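Listeriolysin O (Listeria monocytogenes, PDB 4CDB) binds cholesterol-containing host membranes, then changes conformation and oligomerises into a membrane-inserted pore that lyses cells. Local coordinates at residues A[253-258]-A[349-354]. Sequence-based numbering, arbitrary orientation.
Sequences AYISSV and YTTNFL
Ser256 and Thr350 each hold their hydroxyl between the backbone N and the carbonyl carbon (chi1 52° and 68°), which turns OG and OG1 to face each other across strands 252-260 and 345-353 of the large antiparallel sheet of this cholesterol-dependent cytolysin. Ser256 OG and Thr350 OG1 share a hydrogen bond of 2.8 Å, and a weak one may run from Ser256 OG to Asn352 OD1. The pairing shifts by one between Ile255–Thr351 and Ser257–Thr350, a beta bulge in which Ser256 and Ser257 face the single residue Thr350, and the Ser256 side chain is directed at the partner strand. Ser256 N donates to Thr350 O at 3.0 Å, from a position tilted out of the carbonyl plane, and Thr350 N to Ser257 O at 2.9 Å. Beyond the bulge, Tyr254 and Asn352 exchange a reciprocal pair of N-H...O bonds. The Tyr254 ring lies across the Asn352 side chain, Tyr254 CZ 3.5 Å from Asn352 CB, ring and amide planes 65° apart. Asn352 ND2 gives Tyr254 OH a weak bond of 3.4 Å; the hydroxyl's stronger partner is Asn357, and Phe231 meets the ring edge-to-face. On the opposite sheet face, Ile255 CG2 packs 3.8 Å from Tyr349 CD2. Backbone bonds thus continue through the bulge, and if Ser256 gives its proton to Asn352 OD1, Thr350 would have to donate to Ser256, probably linking the three polar side chains in a chain.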
loop_
_atom_site.group_PDB
_atom_site.type_symbol
_atom_site.label_atom_id
_atom_site.label_comp_id
_atom_site.label_asym_id
_atom_site.label_seq_id
_atom_site.Cartn_x
_atom_site.Cartn_y
_atom_site.Cartn_z
ATOM N N ALA A 253 12.080 16.112 22.746
ATOM C CA ALA A 253 10.707 16.213 22.269
ATOM C C ALA A 253 9.789 15.444 23.205
ATOM O O ALA A 253 10.250 14.629 24.007
ATOM C CB ALA A 253 10.593 15.674 20.848
ATOM N N TYR A 254 8.489 15.704 23.107
ATOM C CA TYR A 254 7.513 14.967 23.899
ATOM C C TYR A 254 6.365 14.443 23.040
ATOM O O TYR A 254 6.036 15.020 22.002
ATOM C CB TYR A 254 6.968 15.826 25.046
ATOM C CG TYR A 254 6.166 17.029 24.605
ATOM C CD1 TYR A 254 6.798 18.201 24.215
ATOM C CD2 TYR A 254 4.776 16.997 24.592
ATOM C CE1 TYR A 254 6.070 19.306 23.813
ATOM C CE2 TYR A 254 4.041 18.097 24.193
ATOM C CZ TYR A 254 4.694 19.249 23.805
ATOM O OH TYR A 254 3.969 20.348 23.407
ATOM N N ILE A 255 5.766 13.342 23.475
ATOM C CA ILE A 255 4.597 12.804 22.797
ATOM C C ILE A 255 3.379 13.656 23.156
ATOM O O ILE A 255 2.875 13.598 24.278
ATOM C CB ILE A 255 4.371 11.323 23.159
ATOM C CG1 ILE A 255 5.612 10.498 22.801
ATOM C CG2 ILE A 255 3.146 10.776 22.451
ATOM C CD1 ILE A 255 5.468 9.010 23.063
ATOM N N SER A 256 2.923 14.456 22.195
ATOM C CA SER A 256 1.847 15.415 22.427
ATOM C C SER A 256 0.453 14.794 22.345
ATOM O O SER A 256 -0.496 15.311 22.928
ATOM C CB SER A 256 1.964 16.588 21.449
ATOM O OG SER A 256 2.057 16.127 20.111
ATOM N N SER A 257 0.333 13.684 21.623
ATOM C CA SER A 257 -0.957 13.026 21.443
ATOM C C SER A 257 -0.788 11.571 21.024
ATOM O O SER A 257 0.099 11.252 20.237
ATOM C CB SER A 257 -1.790 13.770 20.398
ATOM O OG SER A 257 -3.055 13.157 20.227
ATOM N N VAL A 258 -1.640 10.697 21.554
ATOM C CA VAL A 258 -1.607 9.281 21.208
ATOM C C VAL A 258 -2.975 8.811 20.730
ATOM O O VAL A 258 -3.988 9.045 21.393
ATOM C CB VAL A 258 -1.182 8.403 22.408
ATOM C CG1 VAL A 258 -1.232 6.923 22.035
ATOM C CG2 VAL A 258 0.209 8.784 22.895
ATOM N N TYR A 349 0.948 8.146 17.098
ATOM C CA TYR A 349 1.163 9.281 17.984
ATOM C C TYR A 349 1.892 10.436 17.310
ATOM O O TYR A 349 2.570 10.253 16.299
ATOM C CB TYR A 349 1.891 8.849 19.263
ATOM C CG TYR A 349 3.304 8.334 19.067
ATOM C CD1 TYR A 349 3.537 7.014 18.707
ATOM C CD2 TYR A 349 4.403 9.160 19.269
ATOM C CE1 TYR A 349 4.828 6.532 18.538
ATOM C CE2 TYR A 349 5.697 8.691 19.103
ATOM C CZ TYR A 349 5.903 7.374 18.738
ATOM O OH TYR A 349 7.184 6.897 18.571
ATOM N N THR A 350 1.737 11.629 17.874
ATOM C CA THR A 350 2.408 12.815 17.360
ATOM C C THR A 350 3.427 13.308 18.380
ATOM O O THR A 350 3.260 13.095 19.585
ATOM C CB THR A 350 1.405 13.945 17.062
ATOM O OG1 THR A 350 0.853 14.425 18.293
ATOM C CG2 THR A 350 0.281 13.442 16.165
ATOM N N THR A 351 4.478 13.965 17.903
ATOM C CA THR A 351 5.511 14.485 18.789
ATOM C C THR A 351 5.752 15.975 18.563
ATOM O O THR A 351 5.696 16.460 17.433
ATOM C CB THR A 351 6.840 13.727 18.613
ATOM O OG1 THR A 351 7.163 13.649 17.220
ATOM C CG2 THR A 351 6.728 12.324 19.176
ATOM N N ASN A 352 6.016 16.695 19.650
ATOM C CA ASN A 352 6.357 18.111 19.577
ATOM C C ASN A 352 7.740 18.351 20.160
ATOM O O ASN A 352 8.089 17.777 21.192
ATOM C CB ASN A 352 5.338 18.959 20.342
ATOM C CG ASN A 352 3.971 18.978 19.686
ATOM O OD1 ASN A 352 3.691 18.196 18.779
ATOM N ND2 ASN A 352 3.108 19.872 20.151
ATOM N N PHE A 353 8.529 19.195 19.500
ATOM C CA PHE A 353 9.813 19.615 20.050
ATOM C C PHE A 353 9.563 20.411 21.326
ATOM O O PHE A 353 8.630 21.208 21.390
ATOM C CB PHE A 353 10.589 20.460 19.036
ATOM C CG PHE A 353 11.081 19.682 17.843
ATOM C CD1 PHE A 353 12.174 18.836 17.955
ATOM C CD2 PHE A 353 10.460 19.808 16.609
ATOM C CE1 PHE A 353 12.633 18.121 16.859
ATOM C CE2 PHE A 353 10.916 19.094 15.510
ATOM C CZ PHE A 353 12.004 18.250 15.637
ATOM N N LEU A 354 10.390 20.191 22.342
ATOM C CA LEU A 354 10.215 20.877 23.617
ATOM C C LEU A 354 10.566 22.357 23.520
ATOM O O LEU A 354 10.102 23.167 24.320
ATOM C CB LEU A 354 11.055 20.212 24.712
ATOM C CG LEU A 354 10.283 19.583 25.873
ATOM C CD1 LEU A 354 11.236 19.098 26.958
ATOM C CD2 LEU A 354 9.269 20.569 26.435
#